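Long-range contacts in NOL1/NOP2/sun family protein (Enterococcus faecium, PDB 3M4X), which probably methylates ribosomal RNA, as a member of the NOL1/NOP2/sun family that combines a Rossmann-like methyltransferase domain with a PUA-like RNA-binding domain: residues Thr7-Phe12 with Asn196-Trp201; Gln11-Tyr16 with Asp26-Leu31; Ser205-Gln210 with Ala238-Glu243; Glu280-Ile285 with Gly294-Lys299. All coordinates share one frame; numbering follows the deposited sequence.

Contact 1 (Thr7-Phe12 with Asn196-Trp201); sequences TLPQQF and NAIKEW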
loop_
_atom_site.group_PDB
_atom_site.type_symbol
_atom_site.label_atom_id
_atom_site.label_comp_id
_atom_site.label_asym_id
_atom_site.label_seq_id
_atom_site.Cartn_x
_atom_site.Cartn_y
_atom_site.Cartn_z
ATOM N N THR A 7 16.649 23.694 -12.887
ATOM C CA THR A 7 17.693 23.106 -13.727
ATOM C C THR A 7 17.198 21.919 -14.550
ATOM O O THR A 7 17.650 20.793 -14.356
ATOM C CB THR A 7 18.884 22.639 -12.877
ATOM O OG1 THR A 7 18.400 22.030 -11.667
ATOM C CG2 THR A 7 19.786 23.820 -12.531
ATOM N N LEU A 8 16.276 22.171 -15.471
ATOM C CA LEU A 8 15.771 21.118 -16.347
ATOM C C LEU A 8 16.814 20.717 -17.393
ATOM O O LEU A 8 17.624 21.542 -17.811
ATOM C CB LEU A 8 14.490 21.576 -17.047
ATOM C CG LEU A 8 13.371 22.075 -16.134
ATOM C CD1 LEU A 8 12.179 22.537 -16.949
ATOM C CD2 LEU A 8 12.965 20.992 -15.160
ATOM N N PRO A 9 16.800 19.440 -17.814
ATOM C CA PRO A 9 17.660 18.952 -18.898
ATOM C C PRO A 9 17.263 19.537 -20.249
ATOM O O PRO A 9 16.080 19.535 -20.596
ATOM C CB PRO A 9 17.407 17.440 -18.889
ATOM C CG PRO A 9 16.938 17.142 -17.501
ATOM C CD PRO A 9 16.114 18.336 -17.126
ATOM N N GLN A 10 18.248 20.021 -21.004
ATOM C CA GLN A 10 17.997 20.678 -22.285
ATOM C C GLN A 10 17.125 19.830 -23.202
ATOM O O GLN A 10 16.219 20.349 -23.853
ATOM C CB GLN A 10 19.313 21.032 -22.997
ATOM C CG GLN A 10 20.521 21.103 -22.075
ATOM C CD GLN A 10 20.934 19.735 -21.554
ATOM O OE1 GLN A 10 21.340 18.864 -22.326
ATOM N NE2 GLN A 10 20.826 19.539 -20.242
ATOM N N GLN A 11 17.397 18.530 -23.254
ATOM C CA GLN A 11 16.655 17.641 -24.154
ATOM C C GLN A 11 15.184 17.516 -23.764
ATOM O O GLN A 11 14.309 17.370 -24.620
ATOM C CB GLN A 11 17.308 16.259 -24.213
ATOM C CG GLN A 11 18.724 16.280 -24.757
ATOM C CD GLN A 11 18.841 17.078 -26.037
ATOM O OE1 GLN A 11 19.613 18.037 -26.112
ATOM N NE2 GLN A 11 18.072 16.692 -27.055
ATOM N N PHE A 12 14.938 17.577 -22.460
ATOM C CA PHE A 12 13.601 17.548 -21.878
ATOM C C PHE A 12 12.836 18.824 -22.224
ATOM O O PHE A 12 11.678 18.776 -22.641
ATOM C CB PHE A 12 13.739 17.403 -20.360
ATOM C CG PHE A 12 12.444 17.510 -19.609
ATOM C CD1 PHE A 12 11.632 16.395 -19.430
ATOM C CD2 PHE A 12 12.046 18.717 -19.061
ATOM C CE1 PHE A 12 10.446 16.494 -18.728
ATOM C CE2 PHE A 12 10.858 18.821 -18.362
ATOM C CZ PHE A 12 10.056 17.708 -18.195
ATOM N N ASN A 196 17.851 13.814 -7.885
ATOM C CA ASN A 196 18.567 12.726 -8.538
ATOM C C ASN A 196 17.827 12.283 -9.782
ATOM O O ASN A 196 18.439 11.869 -10.758
ATOM C CB ASN A 196 18.752 11.549 -7.586
ATOM C CG ASN A 196 19.592 11.912 -6.383
ATOM O OD1 ASN A 196 20.333 12.900 -6.406
ATOM N ND2 ASN A 196 19.481 11.120 -5.320
ATOM N N ALA A 197 16.503 12.392 -9.742
ATOM C CA ALA A 197 15.660 12.061 -10.888
ATOM C C ALA A 197 16.037 12.850 -12.143
ATOM O O ALA A 197 15.939 12.347 -13.264
ATOM C CB ALA A 197 14.198 12.285 -10.551
ATOM N N ILE A 198 16.447 14.097 -11.958
ATOM C CA ILE A 198 16.874 14.901 -13.095
ATOM C C ILE A 198 18.195 14.364 -13.628
ATOM O O ILE A 198 18.348 14.140 -14.824
ATOM C CB ILE A 198 17.019 16.372 -12.716
ATOM C CG1 ILE A 198 15.641 16.957 -12.412
ATOM C CG2 ILE A 198 17.691 17.137 -13.841
ATOM C CD1 ILE A 198 15.682 18.307 -11.730
ATOM N N LYS A 199 19.135 14.136 -12.716
ATOM C CA LYS A 199 20.437 13.583 -13.058
ATOM C C LYS A 199 20.333 12.297 -13.873
ATOM O O LYS A 199 21.080 12.101 -14.827
ATOM C CB LYS A 199 21.242 13.317 -11.784
ATOM C CG LYS A 199 21.562 14.562 -10.980
ATOM C CD LYS A 199 23.068 14.782 -10.875
ATOM C CE LYS A 199 23.743 13.689 -10.051
ATOM N NZ LYS A 199 25.218 13.902 -9.922
ATOM N N GLU A 200 19.403 11.427 -13.491
ATOM C CA GLU A 200 19.287 10.102 -14.093
ATOM C C GLU A 200 18.493 10.100 -15.399
ATOM O O GLU A 200 18.476 9.098 -16.121
ATOM C CB GLU A 200 18.635 9.133 -13.106
ATOM C CG GLU A 200 19.136 9.268 -11.680
ATOM C CD GLU A 200 20.020 8.115 -11.255
ATOM O OE1 GLU A 200 20.003 7.068 -11.943
ATOM O OE2 GLU A 200 20.725 8.256 -10.230
ATOM N N TRP A 201 17.829 11.213 -15.699
ATOM C CA TRP A 201 17.029 11.319 -16.920
ATOM C C TRP A 201 17.906 11.493 -18.162
ATOM O O TRP A 201 18.822 12.312 -18.173
ATOM C CB TRP A 201 16.051 12.497 -16.820
ATOM C CG TRP A 201 15.018 12.535 -17.921
ATOM C CD1 TRP A 201 13.757 12.005 -17.879
ATOM C CD2 TRP A 201 15.162 13.120 -19.225
ATOM N NE1 TRP A 201 13.108 12.229 -19.069
ATOM C CE2 TRP A 201 13.946 12.915 -19.911
ATOM C CE3 TRP A 201 16.197 13.795 -19.877
ATOM C CZ2 TRP A 201 13.741 13.355 -21.216
ATOM C CZ3 TRP A 201 15.987 14.243 -21.167
ATOM C CH2 TRP A 201 14.768 14.020 -21.825
#
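The first turn of helix 10-20, entered through Pro9 at its N-cap position, packs against Ile198 and Trp201 at the end of helix 195-200, so this contact fastens the RsmF-type N-terminal region to the methyltransferase domain. Trp201 meets Pro9, Gln11 and Phe12. Phe12 CB sits over one face of the indole, 4.0 Å from the centroid of the six-membered ring of Trp201 and 19° off its normal, a CH-pi contact. The Phe12 ring then presents an edge to that face: the planes stand at 87°, a T-shaped pair whose nearest ring atoms, Phe12 CD1 and Trp201 CZ2, are 4.1 Å apart. Phe12 reaches this place because its CG is anti to the backbone N (chi1 174°). At the indole rim, Gln11 CB lies in the ring plane, 3.9 Å from Trp201 CZ3, while Pro9 CB approaches Trp201 CE3 obliquely at 4.0 Å. Beyond the indole, Pro9 CG meets the CG2 branch of Ile198 at 3.7 Å, the two side chains crossing at about a right angle, and Thr7 O lies 3.7 Å from the same Ile198 CG2. Glu188 accepts a hydrogen bond from Trp201 NE1, and Phe191 packs edge-to-face with both Phe12 and Trp201. With no hydrogen bond crossing between the segments, the junction depends on apolar and aromatic fit, and the polar edge of the indole is satisfied by a third part of the chain.

Contact 2 (Gln11-Tyr16 with Asp26-Leu31); sequences QFIKKY and DFFSAL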
loop_
_atom_site.group_PDB
_atom_site.type_symbol
_atom_site.label_atom_id
_atom_site.label_comp_id
_atom_site.label_asym_id
_atom_site.label_seq_id
_atom_site.Cartn_x
_atom_site.Cartn_y
_atom_site.Cartn_z
ATOM N N GLN A 11 17.397 18.530 -23.254
ATOM C CA GLN A 11 16.655 17.641 -24.154
ATOM C C GLN A 11 15.184 17.516 -23.764
ATOM O O GLN A 11 14.309 17.370 -24.620
ATOM C CB GLN A 11 17.308 16.259 -24.213
ATOM C CG GLN A 11 18.724 16.280 -24.757
ATOM C CD GLN A 11 18.841 17.078 -26.037
ATOM O OE1 GLN A 11 19.613 18.037 -26.112
ATOM N NE2 GLN A 11 18.072 16.692 -27.055
ATOM N N PHE A 12 14.938 17.577 -22.460
ATOM C CA PHE A 12 13.601 17.548 -21.878
ATOM C C PHE A 12 12.836 18.824 -22.224
ATOM O O PHE A 12 11.678 18.776 -22.641
ATOM C CB PHE A 12 13.739 17.403 -20.360
ATOM C CG PHE A 12 12.444 17.510 -19.609
ATOM C CD1 PHE A 12 11.632 16.395 -19.430
ATOM C CD2 PHE A 12 12.046 18.717 -19.061
ATOM C CE1 PHE A 12 10.446 16.494 -18.728
ATOM C CE2 PHE A 12 10.858 18.821 -18.362
ATOM C CZ PHE A 12 10.056 17.708 -18.195
ATOM N N ILE A 13 13.502 19.962 -22.041
ATOM C CA ILE A 13 12.956 21.267 -22.399
ATOM C C ILE A 13 12.519 21.350 -23.868
ATOM O O ILE A 13 11.426 21.830 -24.172
ATOM C CB ILE A 13 13.973 22.390 -22.050
ATOM C CG1 ILE A 13 14.150 22.468 -20.534
ATOM C CG2 ILE A 13 13.529 23.737 -22.592
ATOM C CD1 ILE A 13 15.134 23.517 -20.073
ATOM N N LYS A 14 13.360 20.870 -24.780
ATOM C CA LYS A 14 12.997 20.833 -26.197
ATOM C C LYS A 14 11.806 19.900 -26.453
ATOM O O LYS A 14 10.855 20.248 -27.167
ATOM C CB LYS A 14 14.186 20.387 -27.061
ATOM C CG LYS A 14 15.497 21.138 -26.831
ATOM C CD LYS A 14 16.519 20.801 -27.927
ATOM C CE LYS A 14 17.946 20.650 -27.380
ATOM N NZ LYS A 14 18.480 21.858 -26.666
ATOM N N LYS A 15 11.860 18.702 -25.876
ATOM C CA LYS A 15 10.808 17.715 -26.103
ATOM C C LYS A 15 9.455 18.324 -25.758
ATOM O O LYS A 15 8.526 18.297 -26.563
ATOM C CB LYS A 15 11.071 16.454 -25.268
ATOM C CG LYS A 15 10.089 15.290 -25.490
ATOM C CD LYS A 15 10.632 14.015 -24.860
ATOM C CE LYS A 15 9.773 12.795 -25.187
ATOM N NZ LYS A 15 8.430 12.879 -24.553
ATOM N N TYR A 16 9.370 18.907 -24.568
ATOM C CA TYR A 16 8.106 19.419 -24.051
ATOM C C TYR A 16 7.702 20.805 -24.552
ATOM O O TYR A 16 6.529 21.160 -24.486
ATOM C CB TYR A 16 8.068 19.311 -22.515
ATOM C CG TYR A 16 7.840 17.875 -22.069
ATOM C CD1 TYR A 16 8.908 17.044 -21.760
ATOM C CD2 TYR A 16 6.558 17.338 -22.010
ATOM C CE1 TYR A 16 8.708 15.721 -21.372
ATOM C CE2 TYR A 16 6.345 16.000 -21.624
ATOM C CZ TYR A 16 7.427 15.203 -21.306
ATOM O OH TYR A 16 7.248 13.892 -20.924
ATOM N N ASP A 26 4.314 27.599 -18.604
ATOM C CA ASP A 26 3.715 27.386 -17.287
ATOM C C ASP A 26 4.233 26.084 -16.681
ATOM O O ASP A 26 4.480 26.000 -15.484
ATOM C CB ASP A 26 2.190 27.385 -17.393
ATOM C CG ASP A 26 1.673 28.568 -18.192
ATOM O OD1 ASP A 26 1.301 29.590 -17.579
ATOM O OD2 ASP A 26 1.668 28.485 -19.444
ATOM N N PHE A 27 4.436 25.091 -17.537
ATOM C CA PHE A 27 4.894 23.770 -17.129
ATOM C C PHE A 27 6.291 23.813 -16.531
ATOM O O PHE A 27 6.517 23.283 -15.438
ATOM C CB PHE A 27 4.835 22.816 -18.331
ATOM C CG PHE A 27 5.374 21.441 -18.060
ATOM C CD1 PHE A 27 4.857 20.661 -17.031
ATOM C CD2 PHE A 27 6.370 20.903 -18.872
ATOM C CE1 PHE A 27 5.343 19.387 -16.796
ATOM C CE2 PHE A 27 6.862 19.624 -18.651
ATOM C CZ PHE A 27 6.348 18.865 -17.605
ATOM N N PHE A 28 7.225 24.442 -17.240
ATOM C CA PHE A 28 8.603 24.563 -16.763
ATOM C C PHE A 28 8.641 25.438 -15.532
ATOM O O PHE A 28 9.420 25.198 -14.609
ATOM C CB PHE A 28 9.515 25.190 -17.822
ATOM C CG PHE A 28 9.592 24.414 -19.110
ATOM C CD1 PHE A 28 9.603 25.076 -20.331
ATOM C CD2 PHE A 28 9.660 23.027 -19.101
ATOM C CE1 PHE A 28 9.675 24.360 -21.538
ATOM C CE2 PHE A 28 9.734 22.304 -20.301
ATOM C CZ PHE A 28 9.741 22.974 -21.524
ATOM N N SER A 29 7.802 26.468 -15.538
ATOM C CA SER A 29 7.728 27.429 -14.440
ATOM C C SER A 29 7.197 26.735 -13.175
ATOM O O SER A 29 7.609 27.052 -12.054
ATOM C CB SER A 29 6.854 28.613 -14.865
ATOM O OG SER A 29 6.522 29.460 -13.793
ATOM N N ALA A 30 6.305 25.760 -13.358
ATOM C CA ALA A 30 5.826 24.974 -12.233
ATOM C C ALA A 30 6.960 24.099 -11.750
ATOM O O ALA A 30 7.190 23.973 -10.558
ATOM C CB ALA A 30 4.637 24.125 -12.631
ATOM N N LEU A 31 7.693 23.526 -12.694
ATOM C CA LEU A 31 8.759 22.584 -12.380
ATOM C C LEU A 31 9.905 23.244 -11.622
ATOM O O LEU A 31 10.465 22.655 -10.696
ATOM C CB LEU A 31 9.278 21.921 -13.665
ATOM C CG LEU A 31 8.896 20.473 -14.023
ATOM C CD1 LEU A 31 7.580 20.003 -13.393
ATOM C CD2 LEU A 31 8.878 20.277 -15.534
#
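Phe12, Ile13 and Tyr16 meet Phe27, Phe28 and Leu31 in an aromatic cluster between two consecutive helices. In the first shell, the outer rim of the Phe12 ring points at the opposing helix: Phe12 CZ is 3.8 Å from Phe27 CE2, and Leu31 CD2 lies near the Phe12 ring plane, at an edge, 3.7 Å from Phe12 CE2. The same Leu31 methyl sits over a face of Phe27, which places it between the two rings. Phe27 CE2 also approaches Tyr16 CG at 4.0 Å, the rings being oblique with planes at 49°. Phe28, whose CG is anti to its carbonyl carbon (chi1 -60°), stretches toward the backbone of the partner helix, bringing Phe28 CZ within 3.3 Å of Ile13 O. Its ring also takes Ile13 CG2, 4.0 Å from Phe28 CZ, and Tyr16 CB, 4.1 Å from Phe28 CE2. Behind these groups stand the two helix segments, their axes 11.4 Å apart at closest and running at 146°, an antiparallel helical hairpin. Further out, Phe237 and Trp286 each meet Phe27 edge-to-face, and Leu8 touches Ile13 and Phe28. Tyr16 combines two roles: its CB and ring carbons join the apolar cluster, while its OH makes a weak hydrogen bond with Glu188, so the one polar group on these rings is turned to a partner outside the hairpin.

Contact 3 (Ser205-Gln210 with Ala238-Glu243); sequences SPLYCQ and APEENE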
loop_
_atom_site.group_PDB
_atom_site.type_symbol
_atom_site.label_atom_id
_atom_site.label_comp_id
_atom_site.label_asym_id
_atom_site.label_seq_id
_atom_site.Cartn_x
_atom_site.Cartn_y
_atom_site.Cartn_z
ATOM N N SER A 205 15.403 7.662 -22.057
ATOM C CA SER A 205 14.699 7.051 -20.934
ATOM C C SER A 205 13.259 6.671 -21.257
ATOM O O SER A 205 12.815 5.586 -20.905
ATOM C CB SER A 205 14.736 7.960 -19.704
ATOM O OG SER A 205 16.059 8.112 -19.217
ATOM N N PRO A 206 12.516 7.566 -21.921
ATOM C CA PRO A 206 11.115 7.212 -22.152
ATOM C C PRO A 206 10.941 5.898 -22.905
ATOM O O PRO A 206 10.133 5.064 -22.482
ATOM C CB PRO A 206 10.592 8.394 -22.967
ATOM C CG PRO A 206 11.435 9.548 -22.493
ATOM C CD PRO A 206 12.802 8.962 -22.297
ATOM N N LEU A 207 11.684 5.713 -23.993
ATOM C CA LEU A 207 11.548 4.511 -24.815
ATOM C C LEU A 207 12.113 3.278 -24.114
ATOM O O LEU A 207 11.561 2.190 -24.226
ATOM C CB LEU A 207 12.205 4.696 -26.185
ATOM C CG LEU A 207 11.474 5.525 -27.250
ATOM C CD1 LEU A 207 10.092 4.943 -27.540
ATOM C CD2 LEU A 207 11.375 6.996 -26.847
ATOM N N TYR A 208 13.217 3.446 -23.398
ATOM C CA TYR A 208 13.764 2.366 -22.589
ATOM C C TYR A 208 12.724 1.893 -21.568
ATOM O O TYR A 208 12.543 0.688 -21.343
ATOM C CB TYR A 208 15.033 2.835 -21.878
ATOM C CG TYR A 208 15.610 1.834 -20.904
ATOM C CD1 TYR A 208 16.646 0.988 -21.277
ATOM C CD2 TYR A 208 15.118 1.738 -19.602
ATOM C CE1 TYR A 208 17.176 0.067 -20.382
ATOM C CE2 TYR A 208 15.640 0.820 -18.701
ATOM C CZ TYR A 208 16.670 -0.015 -19.096
ATOM O OH TYR A 208 17.193 -0.928 -18.204
ATOM N N CYS A 209 12.037 2.850 -20.955
ATOM C CA CYS A 209 11.033 2.541 -19.949
ATOM C C CYS A 209 9.794 1.949 -20.594
ATOM O O CYS A 209 9.172 1.051 -20.034
ATOM C CB CYS A 209 10.675 3.789 -19.142
ATOM S SG CYS A 209 11.938 4.262 -17.944
ATOM N N GLN A 210 9.445 2.455 -21.772
ATOM C CA GLN A 210 8.328 1.917 -22.543
ATOM C C GLN A 210 8.441 0.410 -22.741
ATOM O O GLN A 210 7.490 -0.322 -22.492
ATOM C CB GLN A 210 8.220 2.605 -23.905
ATOM C CG GLN A 210 7.020 2.158 -24.713
ATOM C CD GLN A 210 7.058 2.685 -26.132
ATOM O OE1 GLN A 210 7.926 2.305 -26.920
ATOM N NE2 GLN A 210 6.106 3.551 -26.473
ATOM N N ALA A 238 5.880 11.485 -20.163
ATOM C CA ALA A 238 6.137 11.048 -21.539
ATOM C C ALA A 238 4.980 10.282 -22.166
ATOM O O ALA A 238 4.457 9.337 -21.570
ATOM C CB ALA A 238 7.425 10.234 -21.617
ATOM N N PRO A 239 4.567 10.704 -23.373
ATOM C CA PRO A 239 3.609 9.927 -24.166
ATOM C C PRO A 239 4.093 8.499 -24.322
ATOM O O PRO A 239 3.281 7.582 -24.256
ATOM C CB PRO A 239 3.631 10.630 -25.532
ATOM C CG PRO A 239 3.973 12.080 -25.176
ATOM C CD PRO A 239 4.937 11.979 -24.025
ATOM N N GLU A 240 5.396 8.312 -24.527
ATOM C CA GLU A 240 5.929 6.977 -24.792
ATOM C C GLU A 240 5.568 5.989 -23.679
ATOM O O GLU A 240 5.422 4.804 -23.933
ATOM C CB GLU A 240 7.444 7.010 -25.024
ATOM C CG GLU A 240 7.880 7.761 -26.297
ATOM C CD GLU A 240 7.909 9.279 -26.105
ATOM O OE1 GLU A 240 7.611 9.760 -24.990
ATOM O OE2 GLU A 240 8.234 9.996 -27.069
ATOM N N GLU A 241 5.395 6.493 -22.459
ATOM C CA GLU A 241 5.101 5.644 -21.303
ATOM C C GLU A 241 3.644 5.670 -20.854
ATOM O O GLU A 241 3.242 4.894 -19.997
ATOM C CB GLU A 241 6.002 6.019 -20.132
ATOM C CG GLU A 241 7.460 5.828 -20.444
ATOM C CD GLU A 241 8.342 6.522 -19.460
ATOM O OE1 GLU A 241 8.825 7.634 -19.777
ATOM O OE2 GLU A 241 8.540 5.962 -18.363
ATOM N N ASN A 242 2.862 6.564 -21.445
ATOM C CA ASN A 242 1.478 6.753 -21.061
ATOM C C ASN A 242 0.512 6.384 -22.189
ATOM O O ASN A 242 0.111 5.224 -22.310
ATOM C CB ASN A 242 1.255 8.199 -20.607
ATOM C CG ASN A 242 2.139 8.591 -19.416
ATOM O OD1 ASN A 242 2.336 9.776 -19.136
ATOM N ND2 ASN A 242 2.674 7.596 -18.718
ATOM N N GLU A 243 0.124 7.358 -23.005
ATOM C CA GLU A 243 -0.832 7.088 -24.087
ATOM C C GLU A 243 -0.364 5.996 -25.053
ATOM O O GLU A 243 -1.185 5.281 -25.623
ATOM C CB GLU A 243 -1.157 8.350 -24.902
ATOM C CG GLU A 243 -1.967 9.411 -24.180
ATOM C CD GLU A 243 -1.099 10.376 -23.375
ATOM O OE1 GLU A 243 0.122 10.136 -23.282
ATOM O OE2 GLU A 243 -1.641 11.370 -22.831
#
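Gln210 runs its side chain, from CB to NE2, past the carbonyl oxygen of Glu240, tying helix 205-222 to the loop that follows strand 228-234 in the methyltransferase domain. Starting from the backbone, Gln210 CB is 3.6 Å from Glu240 O, CG closes on that oxygen to 3.2 Å, and CD passes it at 3.5 Å. At the tip, Gln210 NE2 donates a 2.9 Å hydrogen bond to Glu240 O. The donor meets a lone pair of that oxygen in the carbonyl plane, but the N-H...O angle is 136° and the oxygen lies 26° out of the Gln210 amide plane, so the bond is bent. NE2 has a second, weak acceptor in Glu244 OE1. Leu207 CD2 rests 3.6 Å from Glu240 CG, and Pro206 CB meets Ala238 CB at 3.9 Å. The extended Glu241 chain leads its carboxylate to the helix flank, where OE2 is 3.1 Å from Cys209 CB; its OE1 is hydrogen-bonded to Ser186 OG, beside Cys185 of the family's Pro-Cys sequence motif. One bent hydrogen bond is thus the direct polar link between the segments, while both glutamate carboxylates find polar partners elsewhere, Glu240 in Lys15 and Glu241 in Ser186.

Contact 4 (Glu280-Ile285 with Gly294-Lys299); sequences EKTIRI and GHFVAK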
loop_
_atom_site.group_PDB
_atom_site.type_symbol
_atom_site.label_atom_id
_atom_site.label_comp_id
_atom_site.label_asym_id
_atom_site.label_seq_id
_atom_site.Cartn_x
_atom_site.Cartn_y
_atom_site.Cartn_z
ATOM N N GLU A 280 -9.034 9.939 -23.921
ATOM C CA GLU A 280 -9.487 11.044 -23.095
ATOM C C GLU A 280 -10.014 10.557 -21.746
ATOM O O GLU A 280 -10.148 11.342 -20.806
ATOM C CB GLU A 280 -10.572 11.839 -23.830
ATOM C CG GLU A 280 -11.864 11.059 -24.064
ATOM C CD GLU A 280 -11.833 10.160 -25.307
ATOM O OE1 GLU A 280 -10.797 10.100 -26.013
ATOM O OE2 GLU A 280 -12.869 9.524 -25.582
ATOM N N LYS A 281 -10.317 9.264 -21.664
ATOM C CA LYS A 281 -10.807 8.645 -20.431
ATOM C C LYS A 281 -9.678 8.352 -19.465
ATOM O O LYS A 281 -9.920 8.003 -18.316
ATOM C CB LYS A 281 -11.530 7.332 -20.729
ATOM C CG LYS A 281 -12.811 7.470 -21.522
ATOM C CD LYS A 281 -13.335 6.085 -21.899
ATOM C CE LYS A 281 -14.276 6.163 -23.090
ATOM N NZ LYS A 281 -14.482 4.825 -23.702
ATOM N N THR A 282 -8.443 8.447 -19.942
ATOM C CA THR A 282 -7.296 8.338 -19.055
ATOM C C THR A 282 -7.011 9.705 -18.414
ATOM O O THR A 282 -7.474 10.741 -18.898
ATOM C CB THR A 282 -6.063 7.762 -19.782
ATOM O OG1 THR A 282 -5.537 8.727 -20.702
ATOM C CG2 THR A 282 -6.451 6.477 -20.554
ATOM N N ILE A 283 -6.266 9.698 -17.314
ATOM C CA ILE A 283 -6.126 10.879 -16.464
ATOM C C ILE A 283 -4.700 11.373 -16.428
ATOM O O ILE A 283 -3.775 10.600 -16.193
ATOM C CB ILE A 283 -6.486 10.562 -15.008
ATOM C CG1 ILE A 283 -7.984 10.309 -14.845
ATOM C CG2 ILE A 283 -6.008 11.673 -14.079
ATOM C CD1 ILE A 283 -8.346 9.890 -13.416
ATOM N N ARG A 284 -4.532 12.669 -16.643
ATOM C CA ARG A 284 -3.235 13.295 -16.468
ATOM C C ARG A 284 -3.276 14.301 -15.335
ATOM O O ARG A 284 -4.259 15.011 -15.145
ATOM C CB ARG A 284 -2.752 13.966 -17.760
ATOM C CG ARG A 284 -1.979 13.023 -18.677
ATOM C CD ARG A 284 -1.599 13.710 -19.986
ATOM N NE ARG A 284 -0.752 12.872 -20.829
ATOM C CZ ARG A 284 0.576 12.799 -20.738
ATOM N NH1 ARG A 284 1.238 13.518 -19.834
ATOM N NH2 ARG A 284 1.248 11.998 -21.554
ATOM N N ILE A 285 -2.192 14.353 -14.581
ATOM C CA ILE A 285 -2.041 15.381 -13.573
ATOM C C ILE A 285 -0.805 16.204 -13.924
ATOM O O ILE A 285 0.312 15.685 -13.955
ATOM C CB ILE A 285 -1.961 14.766 -12.154
ATOM C CG1 ILE A 285 -3.300 14.110 -11.808
ATOM C CG2 ILE A 285 -1.623 15.834 -11.121
ATOM C CD1 ILE A 285 -3.306 13.376 -10.515
ATOM N N GLY A 294 2.570 15.102 -10.512
ATOM C CA GLY A 294 2.510 14.618 -11.874
ATOM C C GLY A 294 2.317 13.116 -11.918
ATOM O O GLY A 294 3.104 12.349 -11.365
ATOM N N HIS A 295 1.250 12.703 -12.585
ATOM C CA HIS A 295 0.907 11.297 -12.688
ATOM C C HIS A 295 0.090 11.040 -13.943
ATOM O O HIS A 295 -0.578 11.933 -14.478
ATOM C CB HIS A 295 0.131 10.847 -11.443
ATOM C CG HIS A 295 0.909 9.929 -10.546
ATOM N ND1 HIS A 295 1.726 10.391 -9.532
ATOM C CD2 HIS A 295 1.008 8.579 -10.519
ATOM C CE1 HIS A 295 2.290 9.365 -8.919
ATOM N NE2 HIS A 295 1.868 8.252 -9.498
ATOM N N PHE A 296 0.171 9.809 -14.420
ATOM C CA PHE A 296 -0.715 9.310 -15.453
ATOM C C PHE A 296 -1.404 8.064 -14.898
ATOM O O PHE A 296 -0.748 7.222 -14.296
ATOM C CB PHE A 296 0.108 8.952 -16.698
ATOM C CG PHE A 296 -0.690 8.339 -17.797
ATOM C CD1 PHE A 296 -1.451 9.135 -18.648
ATOM C CD2 PHE A 296 -0.657 6.964 -18.012
ATOM C CE1 PHE A 296 -2.180 8.569 -19.687
ATOM C CE2 PHE A 296 -1.382 6.387 -19.047
ATOM C CZ PHE A 296 -2.142 7.189 -19.881
ATOM N N VAL A 297 -2.716 7.956 -15.082
ATOM C CA VAL A 297 -3.443 6.755 -14.689
ATOM C C VAL A 297 -4.471 6.325 -15.719
ATOM O O VAL A 297 -5.134 7.157 -16.324
ATOM C CB VAL A 297 -4.194 6.911 -13.344
ATOM C CG1 VAL A 297 -4.785 5.564 -12.933
ATOM C CG2 VAL A 297 -3.257 7.375 -12.287
ATOM N N ALA A 298 -4.617 5.013 -15.887
ATOM C CA ALA A 298 -5.615 4.458 -16.790
ATOM C C ALA A 298 -6.267 3.219 -16.169
ATOM O O ALA A 298 -5.608 2.433 -15.474
ATOM C CB ALA A 298 -4.968 4.118 -18.141
ATOM N N LYS A 299 -7.565 3.056 -16.390
ATOM C CA LYS A 299 -8.261 1.845 -15.943
ATOM C C LYS A 299 -8.817 1.084 -17.145
ATOM O O LYS A 299 -9.486 1.665 -17.988
ATOM C CB LYS A 299 -9.396 2.175 -14.973
ATOM C CG LYS A 299 -10.148 0.948 -14.480
ATOM C CD LYS A 299 -11.098 1.280 -13.321
ATOM C CE LYS A 299 -12.219 2.185 -13.791
ATOM N NZ LYS A 299 -13.316 2.338 -12.797
HETATM O O HOH W 1 -8.959 5.024 -17.912
#
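Ile283 and Val297 form the centre of an antiparallel beta hairpin within the methyltransferase sheet, where strand 295-302 also pairs with strand 228-234 and strand 283-285 with 267-268. Here the strands are tight: Ile283 N donates to Val297 O at 3.0 Å with an N-H...O angle of 169°, and Val297 N returns a bond to Ile283 O at 3.1 Å. The next, non-hydrogen-bonded pair puts Arg284 and Phe296 on one face, where Arg284 CG lies in the Phe296 ring plane, 3.9 Å from CD1; the guanidinium is engaged by Glu243 and Phe237 O. Just before strand 283-285, Thr282 CG2 packs on Ala298 CB at 3.7 Å. Past it the strands part and a water intervenes, accepting from Lys299 N at 2.9 Å and bonded to Lys281 O. The other end slackens too: Ile285 N reaches His295 O at 2.9 Å, but His295 N returns a weak 3.4 Å bond to Ile285 O. That oxygen, Ile285 O, receives a CA-H...O contact from Gly294 CA, 3.2 Å away.

In the fold
Contacts 1 and 2 share Gln11 and Phe12, and their centres are about 10 Å apart: Phe12 is packed by the indole of one and the helix 24-33 cluster of the other. From the same helix 10-20, a salt bridge of 3.3 Å between Lys15 NZ and Glu240 OE1 runs to contact 3, whose centre is about 16 Å from that of contact 2. Contact 3 in turn reaches contact 4 through Glu243 OE2 and Arg284 NE, 2.7 Å apart. Contacts 1 and 4 do not touch, their nearest atoms being about 10 Å apart. Cys185, in a sequence motif associated with the active site in this family, borders contact 3 at Glu241.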